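Local coordinates for hypothetical protein ybgI (Escherichia coli, Escherichia coli O157:H7, PDB 1NMO) that binds a pair of iron ions within a toroidal homohexamer and may take part in degrading radiation-damaged nucleotides, at residues 8-13 with 227-232; 41-46 with 62-67; 178-183 with 204-209. All coordinates share one frame; numbering follows the deposited sequence.

Interaction 1 of 3, residues 8-13 with 227-232; sequences QLINEK and SEWLNE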
# COMPACT_ATOMS: atom_id res chain seq x y z
N GLN A 8 -34.93 4.84 37.30
CA GLN A 8 -36.08 3.94 37.58
C GLN A 8 -36.86 3.55 36.27
O GLN A 8 -37.34 2.41 36.09
CB GLN A 8 -37.09 4.60 38.56
CG GLN A 8 -38.40 3.76 38.71
CD GLN A 8 -39.57 4.52 39.36
OE1 GLN A 8 -39.76 5.75 39.18
NE2 GLN A 8 -40.39 3.78 40.10
N LEU A 9 -36.95 4.49 35.36
CA LEU A 9 -37.69 4.19 34.13
C LEU A 9 -37.06 3.05 33.28
O LEU A 9 -37.74 2.12 32.81
CB LEU A 9 -37.79 5.47 33.30
CG LEU A 9 -38.49 5.18 31.97
CD1 LEU A 9 -40.01 4.81 32.21
CD2 LEU A 9 -38.40 6.36 31.13
N ILE A 10 -35.75 3.13 33.07
CA ILE A 10 -35.05 2.13 32.26
C ILE A 10 -34.98 0.88 33.06
O ILE A 10 -35.22 -0.20 32.55
CB ILE A 10 -33.56 2.54 31.90
CG1 ILE A 10 -33.51 3.94 31.35
CG2 ILE A 10 -33.02 1.62 30.83
CD1 ILE A 10 -34.64 4.13 30.57
N ASN A 11 -34.67 1.04 34.33
CA ASN A 11 -34.59 -0.10 35.21
C ASN A 11 -35.84 -0.94 35.11
O ASN A 11 -35.75 -2.18 34.90
CB ASN A 11 -34.41 0.42 36.58
CG ASN A 11 -32.98 0.36 37.03
OD1 ASN A 11 -32.07 -0.07 36.29
ND2 ASN A 11 -32.76 0.78 38.27
N GLU A 12 -37.03 -0.34 35.27
CA GLU A 12 -38.24 -1.17 35.16
C GLU A 12 -38.48 -1.74 33.76
O GLU A 12 -38.92 -2.88 33.64
CB GLU A 12 -39.50 -0.42 35.65
CG GLU A 12 -39.59 -0.51 37.22
CD GLU A 12 -40.38 0.66 37.84
OE1 GLU A 12 -41.16 1.33 37.08
OE2 GLU A 12 -40.25 0.90 39.09
N LYS A 13 -38.14 -0.98 32.72
CA LYS A 13 -38.33 -1.47 31.34
C LYS A 13 -37.41 -2.65 31.04
O LYS A 13 -37.82 -3.67 30.48
CB LYS A 13 -38.09 -0.33 30.36
CG LYS A 13 -38.19 -0.68 28.83
CD LYS A 13 -39.54 -1.31 28.40
CE LYS A 13 -39.67 -1.45 26.87
NZ LYS A 13 -41.08 -1.96 26.35
N SER A 227 -32.19 3.96 22.88
CA SER A 227 -32.16 5.44 22.68
C SER A 227 -33.38 5.90 21.89
O SER A 227 -33.90 6.99 22.15
CB SER A 227 -30.89 5.87 21.92
OG SER A 227 -29.73 5.44 22.61
N GLU A 228 -33.85 5.08 20.93
CA GLU A 228 -35.04 5.42 20.11
C GLU A 228 -36.23 5.21 21.02
O GLU A 228 -37.15 6.00 21.05
CB GLU A 228 -35.14 4.48 18.91
CG GLU A 228 -34.00 4.69 17.93
CD GLU A 228 -33.82 3.53 16.94
OE1 GLU A 228 -34.24 2.35 17.31
OE2 GLU A 228 -33.24 3.81 15.82
N TRP A 229 -36.20 4.15 21.80
CA TRP A 229 -37.32 3.93 22.70
C TRP A 229 -37.44 5.15 23.63
O TRP A 229 -38.54 5.58 24.00
CB TRP A 229 -37.07 2.71 23.59
CG TRP A 229 -38.22 2.38 24.49
CD1 TRP A 229 -39.34 1.64 24.17
CD2 TRP A 229 -38.38 2.77 25.87
NE1 TRP A 229 -40.20 1.56 25.28
CE2 TRP A 229 -39.63 2.25 26.32
CE3 TRP A 229 -37.61 3.53 26.77
CZ2 TRP A 229 -40.10 2.46 27.63
CZ3 TRP A 229 -38.08 3.75 28.09
CH2 TRP A 229 -39.32 3.21 28.50
N LEU A 230 -36.32 5.73 24.06
CA LEU A 230 -36.52 6.88 24.96
C LEU A 230 -37.06 8.07 24.14
O LEU A 230 -37.90 8.80 24.60
CB LEU A 230 -35.21 7.26 25.66
CG LEU A 230 -34.71 6.32 26.75
CD1 LEU A 230 -33.22 6.52 26.76
CD2 LEU A 230 -35.30 6.69 28.18
N ASN A 231 -36.55 8.29 22.94
CA ASN A 231 -37.07 9.39 22.17
C ASN A 231 -38.59 9.27 21.91
O ASN A 231 -39.34 10.28 21.90
CB ASN A 231 -36.33 9.47 20.83
CG ASN A 231 -34.99 10.14 20.96
OD1 ASN A 231 -34.86 11.14 21.69
ND2 ASN A 231 -33.99 9.64 20.25
N GLU A 232 -39.06 8.04 21.67
CA GLU A 232 -40.48 7.83 21.37
C GLU A 232 -41.37 7.76 22.63
O GLU A 232 -42.59 7.93 22.52
CB GLU A 232 -40.68 6.58 20.45
CG GLU A 232 -39.72 6.55 19.19
CD GLU A 232 -39.62 5.18 18.45
OE1 GLU A 232 -39.88 4.11 19.09
OE2 GLU A 232 -39.25 5.16 17.20
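Lys13 lays its aliphatic chain over one face of the Trp229 indole. This is a CH-pi contact: Lys13 CG stands 4.1 Å from the centroid of the six-membered ring, 19° off the ring normal. The Lys13 chain leaves with CG anti to the backbone N and bends at chi2, 56°. That bend runs the methylenes along the indole, until Lys13 CE lies 3.4 Å from Trp229 NE1. The ammonium group goes on to a salt bridge with Glu105.

The remaining contacts are apolar. Leu9 meets the benzo end of the indole, with Leu9 CD2 4.0 Å from Trp229 CZ3. Deeper in, Ile10 and Leu230 cross at about a right angle, and their ends touch at 3.6 Å between Ile10 CD1 and Leu230 CD2. Beyond them, Leu230 also packs on Val238 of strand 237-240.

The segments belong to the N-terminal helix 3-13 and to helix 221-233. The axes of 8-13 and 227-232 come no closer than 12.4 Å and run at 119°, so long side chains bridge the gap. No hydrogen bond joins the segments. The contact therefore rests on dispersion and CH-pi attraction, and the buried Ile10-Leu230 pair asks for no polar partner.

Interaction 2 of 3, residues 41-46 with 62-67; sequences GVTASQ and VHHGYF. With FE (Fe (III) ion), chain G; FE (Fe (III) ion), chain H.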
# COMPACT_ATOMS: atom_id res chain seq x y z
N GLY A 41 -24.01 5.46 23.74
CA GLY A 41 -23.06 4.79 22.87
C GLY A 41 -22.77 3.46 23.47
O GLY A 41 -23.26 3.21 24.55
N VAL A 42 -21.98 2.60 22.81
CA VAL A 42 -21.69 1.26 23.38
C VAL A 42 -20.89 1.32 24.75
O VAL A 42 -21.21 0.64 25.72
CB VAL A 42 -20.86 0.48 22.32
CG1 VAL A 42 -20.37 -0.86 22.87
CG2 VAL A 42 -21.69 0.29 21.02
N THR A 43 -19.90 2.22 24.82
CA THR A 43 -18.98 2.29 25.95
C THR A 43 -18.66 3.67 26.37
O THR A 43 -18.48 4.52 25.51
CB THR A 43 -17.68 1.55 25.54
OG1 THR A 43 -18.05 0.20 25.22
CG2 THR A 43 -16.57 1.56 26.65
N ALA A 44 -18.55 3.90 27.68
CA ALA A 44 -18.25 5.23 28.20
C ALA A 44 -16.75 5.58 28.10
O ALA A 44 -16.11 5.84 29.11
CB ALA A 44 -18.74 5.33 29.69
N SER A 45 -16.21 5.57 26.89
CA SER A 45 -14.83 5.89 26.64
C SER A 45 -14.63 7.39 26.73
O SER A 45 -15.57 8.16 26.69
CB SER A 45 -14.47 5.46 25.20
OG SER A 45 -15.38 6.18 24.32
N GLN A 46 -13.37 7.82 26.82
CA GLN A 46 -13.12 9.26 26.87
C GLN A 46 -13.71 9.89 25.62
O GLN A 46 -14.22 11.00 25.68
CB GLN A 46 -11.62 9.51 26.79
CG GLN A 46 -11.28 11.00 27.05
CD GLN A 46 -11.58 11.33 28.48
OE1 GLN A 46 -11.13 10.57 29.37
NE2 GLN A 46 -12.34 12.40 28.73
N VAL A 62 -24.83 3.99 28.41
CA VAL A 62 -23.98 3.05 27.69
C VAL A 62 -24.22 1.60 28.01
O VAL A 62 -24.95 1.31 28.96
CB VAL A 62 -22.48 3.28 28.03
CG1 VAL A 62 -22.01 4.65 27.58
CG2 VAL A 62 -22.26 3.11 29.48
N HIS A 63 -23.68 0.69 27.17
CA HIS A 63 -23.79 -0.73 27.45
C HIS A 63 -22.66 -1.14 28.41
O HIS A 63 -22.87 -2.02 29.24
CB HIS A 63 -23.67 -1.53 26.20
CG HIS A 63 -23.78 -3.02 26.40
ND1 HIS A 63 -24.62 -3.60 27.33
CD2 HIS A 63 -23.13 -4.05 25.77
CE1 HIS A 63 -24.48 -4.93 27.27
NE2 HIS A 63 -23.57 -5.22 26.34
N HIS A 64 -21.48 -0.50 28.27
CA HIS A 64 -20.29 -0.76 29.11
C HIS A 64 -19.83 0.49 29.90
O HIS A 64 -19.14 1.39 29.39
CB HIS A 64 -19.10 -1.20 28.27
CG HIS A 64 -19.32 -2.44 27.47
ND1 HIS A 64 -19.52 -2.42 26.11
CD2 HIS A 64 -19.36 -3.74 27.85
CE1 HIS A 64 -19.65 -3.65 25.68
NE2 HIS A 64 -19.56 -4.48 26.70
N GLY A 65 -20.20 0.54 31.18
CA GLY A 65 -19.83 1.70 31.99
C GLY A 65 -18.64 1.33 32.82
O GLY A 65 -17.72 0.71 32.28
N TYR A 66 -18.66 1.65 34.12
CA TYR A 66 -17.46 1.37 34.96
C TYR A 66 -17.71 0.44 36.17
O TYR A 66 -18.75 -0.21 36.27
CB TYR A 66 -16.91 2.70 35.50
CG TYR A 66 -16.70 3.81 34.48
CD1 TYR A 66 -16.32 3.51 33.22
CD2 TYR A 66 -16.92 5.18 34.80
CE1 TYR A 66 -16.16 4.51 32.25
CE2 TYR A 66 -16.74 6.19 33.83
CZ TYR A 66 -16.37 5.82 32.55
OH TYR A 66 -16.26 6.71 31.47
N PHE A 67 -16.72 0.37 37.05
CA PHE A 67 -16.84 -0.38 38.31
C PHE A 67 -17.11 -1.86 38.15
O PHE A 67 -17.99 -2.40 38.82
CB PHE A 67 -17.98 0.24 39.10
CG PHE A 67 -17.90 1.74 39.13
CD1 PHE A 67 -16.70 2.36 39.45
CD2 PHE A 67 -18.99 2.52 38.83
CE1 PHE A 67 -16.60 3.75 39.47
CE2 PHE A 67 -18.90 3.88 38.85
CZ PHE A 67 -17.67 4.49 39.18
FE FE G . -20.05 -6.29 25.70
FE FE H . -22.89 -7.64 26.04
O HOH W 1 -22.76 -10.01 25.92
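Val42 O accepts from two successive amides at the C-terminal ends of the parallel strands of a beta-alpha-beta unit, 37-41 and 59-62 with helix 46-54 between. The loop after strand 59-62 supplies two histidines of the dinuclear iron site. The inner part is tight. His64 N bonds to Val42 O at 2.8 Å, while the bond from His63 N is weak and bent. Ala44 N returns a straight bond (170°) to His64 O. Ala44 centres an inverse gamma turn, and its methyl packs against Val62 CG1 and the Tyr66 ring. Tyr66 OH donates to Ala44 O at 2.5 Å, in the carbonyl plane and on a lone pair. CG1 of buried Val42 lies in plane at the His64 ring edge.

The side bearing Thr43 and His64 is looser and partly exposed. With CG anti to the carbonyl carbon (chi1 -60°), the His64 ring sits beside Thr43 OG1. His64 ND1 bonds it only weakly, at 3.1 Å; Glu197 of the second subunit is that hydroxyl's stronger partner.

The imidazoles serve different irons. Asp101 and Glu219 join His63, whose ND1 is held by Trp96 O; His215 and Glu219 join His64. His63 NE2 meets its iron in the ring plane at 2.5 Å, and His64 NE2 reaches the other at 2.1 Å.

Interaction 3 of 3, residues 178-183 with 204-209; sequences FIDSAA and REQGLH
Ala183 and Gln206 bring the backbones nearest, 6.5 Å between their CA atoms, where helix 179-185 faces the end of helix 197-205 and the turn that follows it. The contact packs the helices of two successive beta-alpha-beta units against each other. The units run through strands 165-170, 189-192 and 209-212, parallel neighbours in one mixed sheet. Gln206 is the first residue to leave helical angles, and Gly207 with positive phi carries the chain on toward strand 209-212.

Three helix residues reach this turn. Ala183 directs its methyl at the Gln206 side chain, with Ala183 CB 3.9 Å from Gln206 CB. The Gln206 chain extends beyond CG and lies across Asp180 at about a right angle, the carboxylate and amide planes 89° apart. Asp180 OD1 is hydrogen-bonded to Ser202 OG. Met78 of the second subunit packs on both Asp180 and Gln206, so this side of the contact meets the subunit interface.

The inner side is apolar. Leu208 holds CG between the backbone N and the carbonyl carbon (chi1 61°), which sends its two methyls to different partners. Ile179 and Leu208 both also rest on Phe190 of strand 189-192. Leu208 CD2 lies 4.4 Å from Ala183 CB, while Leu208 CD1 comes to 4.1 Å from Ile179 CG1.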
# COMPACT_ATOMS: atom_id res chain seq x y z
N PHE A 178 -19.83 -19.78 24.60
CA PHE A 178 -21.13 -20.44 24.58
C PHE A 178 -21.23 -21.34 23.37
O PHE A 178 -22.23 -21.98 23.14
CB PHE A 178 -22.24 -19.39 24.52
CG PHE A 178 -22.49 -18.71 25.84
CD1 PHE A 178 -22.89 -19.48 26.96
CD2 PHE A 178 -22.41 -17.32 25.96
CE1 PHE A 178 -23.20 -18.87 28.17
CE2 PHE A 178 -22.72 -16.69 27.17
CZ PHE A 178 -23.11 -17.42 28.27
N ILE A 179 -20.18 -21.37 22.57
CA ILE A 179 -20.26 -22.20 21.43
C ILE A 179 -20.51 -23.70 21.68
O ILE A 179 -21.23 -24.36 20.89
CB ILE A 179 -19.02 -22.04 20.54
CG1 ILE A 179 -19.24 -22.84 19.24
CG2 ILE A 179 -17.72 -22.52 21.28
CD1 ILE A 179 -18.20 -22.48 18.06
N ASP A 180 -19.95 -24.26 22.75
CA ASP A 180 -20.13 -25.69 22.95
C ASP A 180 -21.56 -25.99 23.35
O ASP A 180 -22.18 -26.93 22.83
CB ASP A 180 -19.22 -26.23 24.00
CG ASP A 180 -17.77 -26.27 23.57
OD1 ASP A 180 -17.46 -26.25 22.34
OD2 ASP A 180 -16.94 -26.33 24.52
N SER A 181 -22.09 -25.18 24.26
CA SER A 181 -23.43 -25.44 24.65
C SER A 181 -24.37 -25.27 23.42
O SER A 181 -25.39 -25.95 23.33
CB SER A 181 -23.81 -24.54 25.81
OG SER A 181 -24.75 -23.64 25.35
N ALA A 182 -24.05 -24.40 22.45
CA ALA A 182 -24.94 -24.31 21.28
C ALA A 182 -24.77 -25.53 20.45
O ALA A 182 -25.72 -26.00 19.91
CB ALA A 182 -24.63 -23.10 20.43
N ALA A 183 -23.56 -26.05 20.29
CA ALA A 183 -23.39 -27.27 19.50
C ALA A 183 -24.25 -28.47 20.05
O ALA A 183 -24.85 -29.26 19.30
CB ALA A 183 -21.88 -27.67 19.48
N ARG A 204 -14.74 -26.42 14.41
CA ARG A 204 -14.27 -27.51 13.58
C ARG A 204 -14.72 -28.92 14.03
O ARG A 204 -15.22 -29.68 13.22
CB ARG A 204 -12.72 -27.49 13.52
CG ARG A 204 -12.13 -26.41 12.62
CD ARG A 204 -10.54 -26.34 12.81
NE ARG A 204 -9.95 -25.25 11.99
CZ ARG A 204 -8.66 -24.90 12.08
NH1 ARG A 204 -7.86 -25.55 12.94
NH2 ARG A 204 -8.13 -23.94 11.28
N GLU A 205 -14.52 -29.24 15.31
CA GLU A 205 -14.81 -30.56 15.83
C GLU A 205 -16.26 -30.92 16.04
O GLU A 205 -16.61 -32.11 16.17
CB GLU A 205 -13.99 -30.77 17.10
CG GLU A 205 -12.49 -31.02 16.74
CD GLU A 205 -11.57 -31.10 18.01
OE1 GLU A 205 -11.93 -31.74 19.03
OE2 GLU A 205 -10.48 -30.48 18.01
N GLN A 206 -17.12 -29.91 16.04
CA GLN A 206 -18.55 -30.15 16.19
C GLN A 206 -19.30 -29.82 14.91
O GLN A 206 -20.52 -29.86 14.90
CB GLN A 206 -19.12 -29.42 17.43
CG GLN A 206 -18.62 -30.05 18.77
CD GLN A 206 -18.79 -29.13 20.05
OE1 GLN A 206 -18.73 -27.89 19.97
NE2 GLN A 206 -18.93 -29.76 21.22
N GLY A 207 -18.59 -29.50 13.82
CA GLY A 207 -19.29 -29.24 12.55
C GLY A 207 -20.26 -28.05 12.39
O GLY A 207 -21.30 -28.14 11.73
N LEU A 208 -19.95 -26.89 12.98
CA LEU A 208 -20.85 -25.77 12.74
C LEU A 208 -20.03 -24.58 12.22
O LEU A 208 -18.82 -24.53 12.36
CB LEU A 208 -21.63 -25.40 13.98
CG LEU A 208 -20.81 -24.95 15.17
CD1 LEU A 208 -21.70 -24.35 16.28
CD2 LEU A 208 -20.14 -26.14 15.71
N HIS A 209 -20.73 -23.69 11.53
CA HIS A 209 -20.17 -22.49 10.99
C HIS A 209 -20.03 -21.56 12.17
O HIS A 209 -21.00 -21.39 12.92
CB HIS A 209 -21.14 -21.85 9.99
CG HIS A 209 -21.21 -22.57 8.67
ND1 HIS A 209 -20.20 -22.49 7.74
CD2 HIS A 209 -22.14 -23.42 8.17
CE1 HIS A 209 -20.49 -23.28 6.71
NE2 HIS A 209 -21.66 -23.86 6.95

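How the interactions relate
From the N terminus, helix 3-13 opens the loop of interaction 1, which closes only at helix 221-233. The other two contacts nest inside that loop. They follow one another in series: interaction 2 closes at 62-67, well before interaction 3 opens at 178. No two cross. Interaction 1 joins the two ends of the chain beside the five-stranded sheet. Interaction 2 joins the loops that leave two neighbouring strands of that sheet, and its centre is about 17 Å from that of interaction 1. Interaction 3 belongs to the six-stranded sheet, with its centre about 31 Å from that of interaction 2. Interactions 2 and 3 both reach the second subunit.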